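Local structure of SusD-like carbohydrate binding protein BF1063 (Bacteroides fragilis NCTC 9343, 3I4G) at residues Ala125-Ala130 / Lys197-Ala202; Gln132-Ala137 / Leu204-Met209; Val143-Asn148 / Leu167-Thr172. The protein probably binds carbohydrate at the outer membrane, as SusD-family proteins do when they capture glycans for uptake. All blocks are in the same frame, centred on the assembly; numbering follows the deposited sequence.

Contact 1 (Ala125-Ala130 / Lys197-Ala202)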
ATOM      1  N   ALA A 125      18.335   7.568  -9.495  1.00  8.97           N
ATOM      2  CA  ALA A 125      19.018   6.600  -8.643  1.00  8.32           C
ATOM      3  C   ALA A 125      18.961   7.003  -7.183  1.00  8.54           C
ATOM      4  O   ALA A 125      18.771   6.147  -6.299  1.00  9.38           O
ATOM      5  CB  ALA A 125      20.479   6.416  -9.091  1.00  9.14           C
ATOM      6  N   ARG A 126      19.105   8.295  -6.901  1.00  8.37           N
ATOM      7  CA  ARG A 126      19.006   8.752  -5.510  1.00  7.59           C
ATOM      8  C   ARG A 126      17.591   8.581  -4.955  1.00  8.15           C
ATOM      9  O   ARG A 126      17.413   8.202  -3.809  1.00  8.66           O
ATOM     10  CB  ARG A 126      19.480  10.203  -5.364  1.00  9.82           C
ATOM     11  CG  ARG A 126      20.984  10.360  -5.628  1.00 10.41           C
ATOM     12  CD  ARG A 126      21.379  11.812  -5.604  1.00 12.02           C
ATOM     13  NE  ARG A 126      21.459  12.324  -4.254  1.00 10.57           N
ATOM     14  CZ  ARG A 126      21.827  13.568  -3.961  1.00 12.62           C
ATOM     15  NH1 ARG A 126      22.055  14.446  -4.925  1.00 13.20           N
ATOM     16  NH2 ARG A 126      21.946  13.944  -2.702  1.00 12.35           N
ATOM     17  N   PHE A 127      16.594   8.877  -5.773  1.00  9.93           N
ATOM     18  CA  PHE A 127      15.210   8.667  -5.356  1.00  7.92           C
ATOM     19  C   PHE A 127      14.979   7.218  -5.013  1.00  8.53           C
ATOM     20  O   PHE A 127      14.466   6.895  -3.954  1.00  8.89           O
ATOM     21  CB  PHE A 127      14.251   9.094  -6.466  1.00  8.53           C
ATOM     22  CG  PHE A 127      12.831   8.615  -6.252  1.00  8.56           C
ATOM     23  CD1 PHE A 127      11.999   9.261  -5.353  1.00 10.28           C
ATOM     24  CD2 PHE A 127      12.344   7.522  -6.947  1.00  8.99           C
ATOM     25  CE1 PHE A 127      10.696   8.819  -5.152  1.00  9.94           C
ATOM     26  CE2 PHE A 127      11.032   7.095  -6.739  1.00  9.06           C
ATOM     27  CZ  PHE A 127      10.220   7.751  -5.831  1.00  8.99           C
ATOM     28  N   LEU A 128      15.361   6.328  -5.916  1.00  8.66           N
ATOM     29  CA  LEU A 128      15.154   4.898  -5.712  1.00  8.42           C
ATOM     30  C   LEU A 128      15.896   4.395  -4.474  1.00  9.17           C
ATOM     31  O   LEU A 128      15.315   3.664  -3.668  1.00  9.82           O
ATOM     32  CB  LEU A 128      15.555   4.109  -6.957  1.00  8.92           C
ATOM     33  CG  LEU A 128      14.643   4.311  -8.154  1.00  8.49           C
ATOM     34  CD1 LEU A 128      15.270   3.716  -9.409  1.00 10.40           C
ATOM     35  CD2 LEU A 128      13.209   3.710  -7.921  1.00 11.91           C
ATOM     36  N   ARG A 129      17.149   4.803  -4.284  1.00  7.75           N
ATOM     37  CA  ARG A 129      17.891   4.387  -3.108  1.00  8.78           C
ATOM     38  C   ARG A 129      17.221   4.897  -1.839  1.00  9.93           C
ATOM     39  O   ARG A 129      17.076   4.165  -0.839  1.00  9.11           O
ATOM     40  CB  ARG A 129      19.335   4.905  -3.204  1.00  9.35           C
ATOM     41  CG  ARG A 129      20.160   4.579  -1.967  1.00  9.16           C
ATOM     42  CD  ARG A 129      21.615   5.046  -2.096  1.00  9.80           C
ATOM     43  NE  ARG A 129      21.736   6.490  -2.174  1.00  9.04           N
ATOM     44  CZ  ARG A 129      22.901   7.135  -2.203  1.00 10.37           C
ATOM     45  NH1 ARG A 129      24.040   6.472  -2.160  1.00 11.37           N
ATOM     46  NH2 ARG A 129      22.921   8.446  -2.251  1.00 10.19           N
ATOM     47  N   ALA A 130      16.810   6.150  -1.848  1.00  8.74           N
ATOM     48  CA  ALA A 130      16.182   6.718  -0.672  1.00  8.27           C
ATOM     49  C   ALA A 130      14.848   6.065  -0.311  1.00  9.14           C
ATOM     50  O   ALA A 130      14.552   5.926   0.883  1.00  8.71           O
ATOM     51  CB  ALA A 130      16.001   8.215  -0.818  1.00  9.22           C
ATOM     52  N   LYS A 197       9.346  14.762 -10.188  1.00  8.31           N
ATOM     53  CA  LYS A 197       9.586  15.662  -9.087  1.00  8.05           C
ATOM     54  C   LYS A 197       8.586  15.420  -7.964  1.00  8.63           C
ATOM     55  O   LYS A 197       8.931  15.290  -6.795  1.00  7.96           O
ATOM     56  CB  LYS A 197       9.478  17.109  -9.615  1.00  8.30           C
ATOM     57  CG  LYS A 197       9.721  18.181  -8.596  1.00  9.01           C
ATOM     58  CD  LYS A 197       9.641  19.599  -9.194  1.00 11.10           C
ATOM     59  CE  LYS A 197      10.548  19.853 -10.390  1.00 12.20           C
ATOM     60  NZ  LYS A 197      11.980  19.801  -9.967  1.00 14.93           N
ATOM     61  N   GLN A 198       7.312  15.374  -8.329  1.00  9.17           N
ATOM     62  CA  GLN A 198       6.239  15.162  -7.352  1.00  8.35           C
ATOM     63  C   GLN A 198       6.314  13.818  -6.646  1.00  8.39           C
ATOM     64  O   GLN A 198       5.858  13.720  -5.496  1.00  8.70           O
ATOM     65  CB  GLN A 198       4.874  15.341  -8.031  1.00  8.79           C
ATOM     66  CG  GLN A 198       4.557  16.783  -8.429  1.00  8.49           C
ATOM     67  CD  GLN A 198       4.991  17.161  -9.836  1.00  7.93           C
ATOM     68  OE1 GLN A 198       5.942  16.568 -10.431  1.00  8.52           O
ATOM     69  NE2 GLN A 198       4.270  18.141 -10.414  1.00  9.02           N
ATOM     70  N   ALA A 199       6.833  12.774  -7.291  1.00  8.58           N
ATOM     71  CA  ALA A 199       7.030  11.481  -6.605  1.00  8.03           C
ATOM     72  C   ALA A 199       8.043  11.641  -5.479  1.00  8.28           C
ATOM     73  O   ALA A 199       7.823  11.166  -4.346  1.00  8.51           O
ATOM     74  CB  ALA A 199       7.462  10.383  -7.600  1.00  9.71           C
ATOM     75  N   ALA A 200       9.156  12.309  -5.771  1.00  9.00           N
ATOM     76  CA  ALA A 200      10.144  12.552  -4.728  1.00  8.00           C
ATOM     77  C   ALA A 200       9.591  13.447  -3.610  1.00  8.55           C
ATOM     78  O   ALA A 200       9.862  13.211  -2.435  1.00  9.52           O
ATOM     79  CB  ALA A 200      11.454  13.130  -5.351  1.00  8.57           C
ATOM     80  N   LEU A 201       8.822  14.487  -3.962  1.00  7.65           N
ATOM     81  CA  LEU A 201       8.218  15.330  -2.943  1.00  7.47           C
ATOM     82  C   LEU A 201       7.199  14.563  -2.079  1.00  8.21           C
ATOM     83  O   LEU A 201       7.051  14.877  -0.885  1.00  8.74           O
ATOM     84  CB  LEU A 201       7.539  16.584  -3.555  1.00  8.12           C
ATOM     85  CG  LEU A 201       8.437  17.592  -4.223  1.00  8.77           C
ATOM     86  CD1 LEU A 201       7.626  18.604  -5.041  1.00  9.94           C
ATOM     87  CD2 LEU A 201       9.255  18.274  -3.150  1.00 10.87           C
ATOM     88  N   ALA A 202       6.478  13.593  -2.644  1.00  8.93           N
ATOM     89  CA  ALA A 202       5.508  12.839  -1.872  1.00  9.79           C
ATOM     90  C   ALA A 202       6.223  11.953  -0.872  1.00  8.26           C
ATOM     91  O   ALA A 202       5.799  11.842   0.276  1.00  8.71           O
ATOM     92  CB  ALA A 202       4.623  12.016  -2.790  1.00 10.20           C
TER
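Phe127 reaches Ala199 and Ala200 because its chi1 of 166° carries CG to the far side of CB from the backbone N, beside its own carbonyl carbon. The ring therefore projects outward from helix 116-139 toward the first turn of helix 197-211, with chi2 at 78° turning the ring plane roughly perpendicular to the plane of CA, CB and CG. The touching is done by one flank of the ring. Phe127 CD1 lies 3.9 Å from Ala200 CB, and Phe127 CE1 lies 3.8 Å from Ala200 CA, so the ring rests on backbone as much as on methyl. One residue earlier, Phe127 CE1 also comes within 3.8 Å of Ala199 O, while Phe127 CZ stands 4.2 Å from Ala199 CB. Ala200 CA and Ala199 O come in obliquely to the ring. The two alanines present themselves differently: the CB of Ala199 points at helix 116-139, whereas that of Ala200 runs along its flank. Small residues on the receiving side fit the short backbone spacing, Phe127 CA to Ala200 CA being 6.4 Å. The pair of segments buries 105 Å² in total, a modest area that comes from a single large side chain set against two small ones. The interaction is thus apolar, a phenylalanine ring laid against two alanines and their backbone, and all three residues are buried. The same ring meets Phe253 edge-to-face, which ties the helix pair to the loop residue between strands 251-252 and 254-257. Around this contact, Arg126 and Arg129 turn to helix 163-180 in salt bridges with Glu173, and Ala200 touches Ala178 of that helix. On helix 197-211, Gln198, Leu201 and Ala202 also pack against helix 214-227, while Ala125 and Arg129 lean on helix 86-109.

Contact 2 (Gln132-Ala137 / Leu204-Met209)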
ATOM      1  N   GLN A 132      14.254   2.978  -0.487  1.00  7.98           N
ATOM      2  CA  GLN A 132      14.552   1.750   0.251  1.00  8.76           C
ATOM      3  C   GLN A 132      14.839   2.055   1.699  1.00  8.69           C
ATOM      4  O   GLN A 132      14.357   1.345   2.573  1.00  9.07           O
ATOM      5  CB  GLN A 132      15.733   1.013  -0.397  1.00  8.66           C
ATOM      6  CG  GLN A 132      15.544   0.725  -1.880  1.00  8.70           C
ATOM      7  CD  GLN A 132      14.274  -0.034  -2.177  1.00 12.17           C
ATOM      8  OE1 GLN A 132      14.222  -1.251  -2.022  1.00 11.30           O
ATOM      9  NE2 GLN A 132      13.236   0.683  -2.636  1.00 10.07           N
ATOM     10  N   TYR A 133      15.629   3.097   1.972  1.00  9.54           N
ATOM     11  CA  TYR A 133      15.900   3.489   3.343  1.00  9.05           C
ATOM     12  C   TYR A 133      14.616   3.983   4.039  1.00 10.21           C
ATOM     13  O   TYR A 133      14.460   3.777   5.219  1.00  9.61           O
ATOM     14  CB  TYR A 133      17.037   4.523   3.407  1.00  8.80           C
ATOM     15  CG  TYR A 133      18.365   3.867   3.198  1.00  9.08           C
ATOM     16  CD1 TYR A 133      18.866   3.005   4.150  1.00  9.96           C
ATOM     17  CD2 TYR A 133      19.102   4.065   2.032  1.00  9.07           C
ATOM     18  CE1 TYR A 133      20.066   2.367   3.964  1.00  8.88           C
ATOM     19  CE2 TYR A 133      20.335   3.454   1.855  1.00  9.02           C
ATOM     20  CZ  TYR A 133      20.793   2.599   2.821  1.00  9.97           C
ATOM     21  OH  TYR A 133      22.034   1.914   2.688  1.00 10.79           O
ATOM     22  N   PHE A 134      13.706   4.626   3.305  1.00  8.26           N
ATOM     23  CA  PHE A 134      12.439   5.068   3.853  1.00  8.60           C
ATOM     24  C   PHE A 134      11.646   3.887   4.395  1.00  8.52           C
ATOM     25  O   PHE A 134      11.153   3.939   5.528  1.00  8.17           O
ATOM     26  CB  PHE A 134      11.640   5.836   2.766  1.00  8.59           C
ATOM     27  CG  PHE A 134      10.190   6.012   3.106  1.00  8.57           C
ATOM     28  CD1 PHE A 134       9.759   7.046   3.902  1.00  9.12           C
ATOM     29  CD2 PHE A 134       9.256   5.100   2.655  1.00 10.12           C
ATOM     30  CE1 PHE A 134       8.456   7.167   4.250  1.00  9.69           C
ATOM     31  CE2 PHE A 134       7.927   5.221   2.991  1.00  9.38           C
ATOM     32  CZ  PHE A 134       7.540   6.259   3.801  1.00  9.23           C
ATOM     33  N   TYR A 135      11.526   2.841   3.618  1.00  8.80           N
ATOM     34  CA  TYR A 135      10.813   1.664   4.090  1.00  7.84           C
ATOM     35  C   TYR A 135      11.593   0.890   5.181  1.00  7.96           C
ATOM     36  O   TYR A 135      11.014   0.480   6.175  1.00  8.60           O
ATOM     37  CB  TYR A 135      10.439   0.751   2.924  1.00  9.02           C
ATOM     38  CG  TYR A 135       9.425   1.313   1.976  1.00  7.56           C
ATOM     39  CD1 TYR A 135       8.098   1.426   2.359  1.00  8.07           C
ATOM     40  CD2 TYR A 135       9.757   1.686   0.692  1.00  7.77           C
ATOM     41  CE1 TYR A 135       7.163   1.958   1.490  1.00  9.18           C
ATOM     42  CE2 TYR A 135       8.840   2.220  -0.169  1.00  8.31           C
ATOM     43  CZ  TYR A 135       7.540   2.358   0.251  1.00  8.56           C
ATOM     44  OH  TYR A 135       6.603   2.867  -0.619  1.00  8.55           O
ATOM     45  N   LEU A 136      12.904   0.727   5.027  1.00  8.26           N
ATOM     46  CA  LEU A 136      13.681   0.118   6.110  1.00  8.82           C
ATOM     47  C   LEU A 136      13.507   0.862   7.421  1.00  8.38           C
ATOM     48  O   LEU A 136      13.331   0.267   8.487  1.00  8.70           O
ATOM     49  CB  LEU A 136      15.144   0.042   5.728  1.00  8.36           C
ATOM     50  CG  LEU A 136      15.536  -0.924   4.615  1.00  8.74           C
ATOM     51  CD1 LEU A 136      16.946  -0.618   4.183  1.00 10.12           C
ATOM     52  CD2 LEU A 136      15.392  -2.357   5.080  1.00 10.21           C
ATOM     53  N   ALA A 137      13.615   2.179   7.364  1.00  8.66           N
ATOM     54  CA  ALA A 137      13.460   3.047   8.534  1.00  9.11           C
ATOM     55  C   ALA A 137      12.044   3.011   9.112  1.00  8.42           C
ATOM     56  O   ALA A 137      11.882   3.233  10.300  1.00  9.61           O
ATOM     57  CB  ALA A 137      13.817   4.524   8.182  1.00 10.25           C
ATOM     58  N   LEU A 204       9.194  12.636   0.300  1.00  8.50           N
ATOM     59  CA  LEU A 204       9.679  13.620   1.273  1.00  7.77           C
ATOM     60  C   LEU A 204       8.610  13.889   2.315  1.00  8.67           C
ATOM     61  O   LEU A 204       8.890  13.901   3.519  1.00  8.53           O
ATOM     62  CB  LEU A 204      10.054  14.935   0.575  1.00  9.02           C
ATOM     63  CG  LEU A 204      10.468  16.101   1.437  1.00  9.39           C
ATOM     64  CD1 LEU A 204      11.695  15.725   2.291  1.00 10.97           C
ATOM     65  CD2 LEU A 204      10.775  17.311   0.568  1.00 11.08           C
ATOM     66  N   GLY A 205       7.390  14.171   1.881  1.00  8.89           N
ATOM     67  CA  GLY A 205       6.299  14.381   2.813  1.00  7.59           C
ATOM     68  C   GLY A 205       6.054  13.212   3.727  1.00  8.78           C
ATOM     69  O   GLY A 205       5.863  13.406   4.937  1.00 10.01           O
ATOM     70  N   ARG A 206       6.052  11.985   3.203  1.00  8.20           N
ATOM     71  CA  ARG A 206       5.871  10.833   4.068  1.00  7.92           C
ATOM     72  C   ARG A 206       7.029  10.710   5.072  1.00  8.55           C
ATOM     73  O   ARG A 206       6.811  10.338   6.240  1.00  9.50           O
ATOM     74  CB  ARG A 206       5.786   9.518   3.268  1.00  8.48           C
ATOM     75  CG  ARG A 206       4.527   9.268   2.460  1.00  9.86           C
ATOM     76  CD  ARG A 206       4.604   7.875   1.883  1.00 10.31           C
ATOM     77  NE  ARG A 206       3.380   7.432   1.233  1.00 10.06           N
ATOM     78  CZ  ARG A 206       3.250   6.212   0.771  1.00  9.55           C
ATOM     79  NH1 ARG A 206       4.280   5.368   0.828  1.00 11.47           N
ATOM     80  NH2 ARG A 206       2.117   5.838   0.230  1.00 10.60           N
ATOM     81  N   THR A 207       8.238  11.007   4.634  1.00  9.04           N
ATOM     82  CA  THR A 207       9.409  10.968   5.540  1.00  8.45           C
ATOM     83  C   THR A 207       9.198  11.953   6.672  1.00  8.65           C
ATOM     84  O   THR A 207       9.408  11.633   7.847  1.00  8.78           O
ATOM     85  CB  THR A 207      10.682  11.289   4.768  1.00  9.13           C
ATOM     86  OG1 THR A 207      10.892  10.286   3.776  1.00  9.65           O
ATOM     87  CG2 THR A 207      11.920  11.342   5.697  1.00  8.39           C
ATOM     88  N   CYS A 208       8.762  13.160   6.357  1.00  8.87           N
ATOM     89  CA  CYS A 208       8.540  14.150   7.393  1.00  8.53           C
ATOM     90  C   CYS A 208       7.441  13.725   8.375  1.00  9.21           C
ATOM     91  O   CYS A 208       7.522  14.008   9.568  1.00  9.53           O
ATOM     92  CB  CYS A 208       8.186  15.505   6.787  1.00  9.12           C
ATOM     93  SG  CYS A 208       9.467  16.343   5.840  1.00 11.32           S
HETATM   94  N   MSE A 209       6.391  13.066   7.900  0.50  8.91           N
HETATM   95  CA  MSE A 209       5.356  12.610   8.827  0.50  9.71           C
HETATM   96  C   MSE A 209       5.937  11.541   9.775  0.50 10.27           C
HETATM   97  O   MSE A 209       5.558  11.471  10.933  0.50  9.56           O
HETATM   98  CB  MSE A 209       4.101  12.110   8.089  0.50 11.37           C
HETATM   99  CG  MSE A 209       3.362  13.201   7.281  0.50  9.91           C
HETATM  100 SE   MSE A 209       1.539  12.677   6.804  0.38 10.21          SE
HETATM  101  CE  MSE A 209       1.909  10.938   6.125  0.50 13.61           C
TER
HETATM  102  O   HOH W   1       4.045   2.531  -0.038  1.00  9.37           O
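Phe134 lays the outer part of its ring against the aliphatic stem of Arg206, with CE1 of Phe134 3.7 Å from CB of Arg206. A chi1 of 165° sends the Phe134 ring across to helix 197-211, and on the same side of the ring, nearer its root, Phe134 CD1 comes to 3.4 Å from Thr207 OG1. That hydroxyl has its hydrogen bond within its own helix, to Phe203 O, so the approach to the ring is a packing contact. The two helices probably belong to the TPR-related helical part of the SusD fold, and here they run nearly alongside one another, crossing at 25° with their local axes 11.0 Å apart; large side chains bridge that spacing. Within helix 116-139, Phe134 CD2 sits 3.7 Å above the plane of the Tyr135 ring, over its centre, which braces the tyrosine. The extended chain of Arg206 from CG to NE brings its guanidinium beside the phenol, their planes 88° apart. Tyr135 OH and Arg206 NH1 are 3.7 Å from each other, and a water joins them, lying 2.6 Å from Tyr135 OH and accepting from Arg206 NH1 at 3.0 Å. The water lies in the plane of both groups, at their edges. Trp48 NE1 is a further hydrogen-bonding partner of Tyr135 OH, and Arg206 NE forms a salt bridge with Glu389 of helix 387-400.

Contact 3 (Val143-Asn148 / Leu167-Thr172); sequences VPLVEN and LKWCVT
This is a surface contact in which a non-helical segment, 143-148, covers one face and meets one edge of the indole of Trp169 on helix 163-180, using one CH-pi interaction and one side-chain hydrogen bond. The loop follows helix 116-139, and the centre of the contact lies about 22 Å from the centre of the chain. Trp169 is sent outward by a chi1 of -179°, which carries its ring away from the backbone N and toward the loop. Leu145 covers one face of it. Its CD1 methyl stands 3.9 Å from the centroid of the six-membered ring of Trp169 and 12° off the ring normal, a position nearly straight above the face. The second methyl occupies the same side over the pyrrole portion, with Leu145 CD2 3.9 Å from Trp169 CG. Both branches are therefore used, one over each ring of the indole. Glu147 approaches at the edge instead. Trp169 NE1 donates to Glu147 OE1 at 3.0 Å, with an N-H...O angle of 155°, and the acceptor lies at the ring edge, slightly tilted out of its plane. Seen from the acid, however, the N-H arrives from well above the carboxylate plane, and the two flat groups stand steeply to each other. The carbon chain of Glu147 adds to the packing, CG lying 4.0 Å from Trp169 CZ2. The single indole N-H is thus satisfied by a carboxylate, and this bond helps fix the rotation of the ring under Leu145. Tyr133 also meets the indole, their planes nearly perpendicular, and Arg129, whose charge is paired with Glu173, packs beside both Trp169 and Glu147. A tryptophan here joins a loop to what is probably the TPR-related helical scaffold of this SusD-family protein, its face given to an aliphatic residue and its N-H to an acid.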
ATOM      1  N   VAL A 143      19.155   0.705  11.196  1.00  9.80           N
ATOM      2  CA  VAL A 143      19.775  -0.201  10.226  1.00 10.53           C
ATOM      3  C   VAL A 143      21.024   0.439   9.650  1.00  9.21           C
ATOM      4  O   VAL A 143      21.238   1.656   9.778  1.00  9.18           O
ATOM      5  CB  VAL A 143      18.783  -0.549   9.066  1.00 11.31           C
ATOM      6  CG1 VAL A 143      17.486  -1.213   9.625  1.00 11.80           C
ATOM      7  CG2 VAL A 143      18.438   0.675   8.232  1.00 11.53           C
ATOM      8  N   PRO A 144      21.903  -0.344   9.018  1.00  8.60           N
ATOM      9  CA  PRO A 144      23.061   0.271   8.375  1.00  9.20           C
ATOM     10  C   PRO A 144      22.707   1.220   7.244  1.00 10.05           C
ATOM     11  O   PRO A 144      21.856   0.899   6.383  1.00 10.56           O
ATOM     12  CB  PRO A 144      23.838  -0.925   7.812  1.00 10.93           C
ATOM     13  CG  PRO A 144      23.423  -2.061   8.724  1.00 10.93           C
ATOM     14  CD  PRO A 144      21.973  -1.821   8.977  1.00 10.08           C
ATOM     15  N   LEU A 145      23.323   2.399   7.253  1.00  9.88           N
ATOM     16  CA  LEU A 145      23.148   3.385   6.211  1.00 10.28           C
ATOM     17  C   LEU A 145      24.383   3.282   5.331  1.00 11.82           C
ATOM     18  O   LEU A 145      25.456   3.799   5.654  1.00 13.56           O
ATOM     19  CB  LEU A 145      22.961   4.768   6.839  1.00 11.65           C
ATOM     20  CG  LEU A 145      22.793   5.923   5.831  1.00 14.52           C
ATOM     21  CD1 LEU A 145      21.596   5.715   4.924  1.00 15.40           C
ATOM     22  CD2 LEU A 145      22.635   7.258   6.550  1.00 14.18           C
ATOM     23  N   VAL A 146      24.247   2.539   4.252  1.00 12.11           N
ATOM     24  CA  VAL A 146      25.335   2.254   3.325  1.00 12.70           C
ATOM     25  C   VAL A 146      25.152   3.072   2.058  1.00 12.84           C
ATOM     26  O   VAL A 146      24.145   2.987   1.350  1.00 10.93           O
ATOM     27  CB  VAL A 146      25.369   0.792   2.969  1.00 12.75           C
ATOM     28  CG1 VAL A 146      26.533   0.494   1.985  1.00 14.22           C
ATOM     29  CG2 VAL A 146      25.485  -0.056   4.255  1.00 14.92           C
ATOM     30  N   GLU A 147      26.156   3.868   1.743  1.00 11.79           N
ATOM     31  CA  GLU A 147      26.191   4.719   0.552  1.00 12.92           C
ATOM     32  C   GLU A 147      27.301   4.367  -0.422  1.00 13.51           C
ATOM     33  O   GLU A 147      27.238   4.707  -1.592  1.00 15.02           O
ATOM     34  CB  GLU A 147      26.382   6.170   1.003  1.00 18.45           C
ATOM     35  CG  GLU A 147      25.285   6.655   1.915  1.00 18.86           C
ATOM     36  CD  GLU A 147      25.577   8.012   2.551  1.00 20.11           C
ATOM     37  OE1 GLU A 147      25.458   9.041   1.854  1.00 19.39           O
ATOM     38  OE2 GLU A 147      25.828   8.049   3.783  1.00 30.47           O
ATOM     39  N   ASN A 148      28.337   3.712   0.078  1.00 14.73           N
ATOM     40  CA  ASN A 148      29.503   3.354  -0.715  1.00 14.98           C
ATOM     41  C   ASN A 148      29.467   1.903  -1.136  1.00 16.01           C
ATOM     42  O   ASN A 148      28.762   1.093  -0.531  1.00 17.50           O
ATOM     43  CB  ASN A 148      30.775   3.585   0.089  1.00 15.95           C
ATOM     44  CG  ASN A 148      30.979   5.014   0.437  1.00 19.67           C
ATOM     45  OD1 ASN A 148      30.621   5.908  -0.328  1.00 25.94           O
ATOM     46  ND2 ASN A 148      31.579   5.255   1.591  1.00 25.39           N
ATOM     47  N   LEU A 167      16.173   9.059   8.637  1.00  9.17           N
ATOM     48  CA  LEU A 167      15.117   9.915   8.126  1.00  7.76           C
ATOM     49  C   LEU A 167      15.659  11.305   7.734  1.00 10.06           C
ATOM     50  O   LEU A 167      15.241  11.870   6.716  1.00  9.96           O
ATOM     51  CB  LEU A 167      13.984  10.019   9.132  1.00  9.74           C
ATOM     52  CG  LEU A 167      13.221   8.711   9.374  1.00 10.34           C
ATOM     53  CD1 LEU A 167      12.201   8.915  10.494  1.00 13.08           C
ATOM     54  CD2 LEU A 167      12.560   8.135   8.084  1.00 12.28           C
ATOM     55  N   LYS A 168      16.592  11.862   8.504  1.00  9.83           N
ATOM     56  CA  LYS A 168      17.203  13.131   8.127  1.00 11.39           C
ATOM     57  C   LYS A 168      17.929  13.008   6.786  1.00 10.58           C
ATOM     58  O   LYS A 168      17.895  13.931   5.964  1.00  9.70           O
ATOM     59  CB  LYS A 168      18.194  13.614   9.200  1.00 11.65           C
ATOM     60  CG  LYS A 168      17.535  14.109  10.482  1.00 15.05           C
ATOM     61  CD  LYS A 168      18.585  14.560  11.534  1.00 17.65           C
ATOM     62  N   TRP A 169      18.649  11.898   6.589  1.00  9.05           N
ATOM     63  CA  TRP A 169      19.330  11.642   5.333  1.00  8.86           C
ATOM     64  C   TRP A 169      18.316  11.519   4.194  1.00 11.04           C
ATOM     65  O   TRP A 169      18.520  12.052   3.092  1.00  9.94           O
ATOM     66  CB  TRP A 169      20.217  10.376   5.491  1.00  8.93           C
ATOM     67  CG  TRP A 169      21.016   9.968   4.313  1.00 10.26           C
ATOM     68  CD1 TRP A 169      22.290  10.283   4.049  1.00 12.70           C
ATOM     69  CD2 TRP A 169      20.601   9.065   3.299  1.00 10.82           C
ATOM     70  NE1 TRP A 169      22.698   9.654   2.903  1.00 11.36           N
ATOM     71  CE2 TRP A 169      21.670   8.891   2.428  1.00 10.24           C
ATOM     72  CE3 TRP A 169      19.420   8.362   3.063  1.00 10.68           C
ATOM     73  CZ2 TRP A 169      21.593   8.076   1.303  1.00  9.57           C
ATOM     74  CZ3 TRP A 169      19.332   7.553   1.944  1.00 10.35           C
ATOM     75  CH2 TRP A 169      20.433   7.411   1.082  1.00 11.91           C
ATOM     76  N   CYS A 170      17.211  10.826   4.448  1.00  9.62           N
ATOM     77  CA  CYS A 170      16.165  10.680   3.430  1.00  9.24           C
ATOM     78  C   CYS A 170      15.602  12.039   3.040  1.00  8.56           C
ATOM     79  O   CYS A 170      15.328  12.276   1.881  1.00  9.38           O
ATOM     80  CB  CYS A 170      15.049   9.780   3.903  1.00  8.13           C
ATOM     81  SG  CYS A 170      15.431   8.000   3.930  1.00 10.82           S
ATOM     82  N   VAL A 171      15.419  12.938   4.000  1.00  9.37           N
ATOM     83  CA  VAL A 171      14.963  14.295   3.661  1.00  9.13           C
ATOM     84  C   VAL A 171      15.923  14.949   2.669  1.00 10.14           C
ATOM     85  O   VAL A 171      15.508  15.482   1.632  1.00  9.98           O
ATOM     86  CB  VAL A 171      14.805  15.162   4.925  1.00  8.87           C
ATOM     87  CG1 VAL A 171      14.707  16.643   4.566  1.00  9.93           C
ATOM     88  CG2 VAL A 171      13.595  14.682   5.756  1.00  9.80           C
ATOM     89  N   THR A 172      17.221  14.883   2.961  1.00  9.39           N
ATOM     90  CA  THR A 172      18.215  15.485   2.088  1.00 11.17           C
ATOM     91  C   THR A 172      18.163  14.841   0.709  1.00  9.36           C
ATOM     92  O   THR A 172      18.182  15.546  -0.323  1.00 10.51           O
ATOM     93  CB  THR A 172      19.613  15.323   2.688  1.00 11.82           C
ATOM     94  OG1 THR A 172      19.626  15.960   3.980  1.00 17.14           O
ATOM     95  CG2 THR A 172      20.688  15.920   1.758  1.00 15.35           C
TER

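Overall arrangement
Contacts 1 and 2 use the same two helices, 116-139 and 197-211, and lie 10 Å apart between centres. The spacing repeats: Phe127 and Phe134 are seven residues apart, as are their neighbours Ala200 and Thr207. Contact 3 is nested in the chain between these segments, with its centre 13 Å from contact 1 and 10 Å from contact 2. Tyr133 OH probably hydrogen-bonds Val146 O at 2.7 Å, tying contact 2 to the loop of contact 3. Arg129 NE packs 3.6 Å from Trp169 CH2, joining contact 1 to contact 3, and Thr207 CG2 lies 3.5 Å from Leu167 O, so helix 163-180 touches both partner helices. All three belong to one helical region of this SusD-like protein.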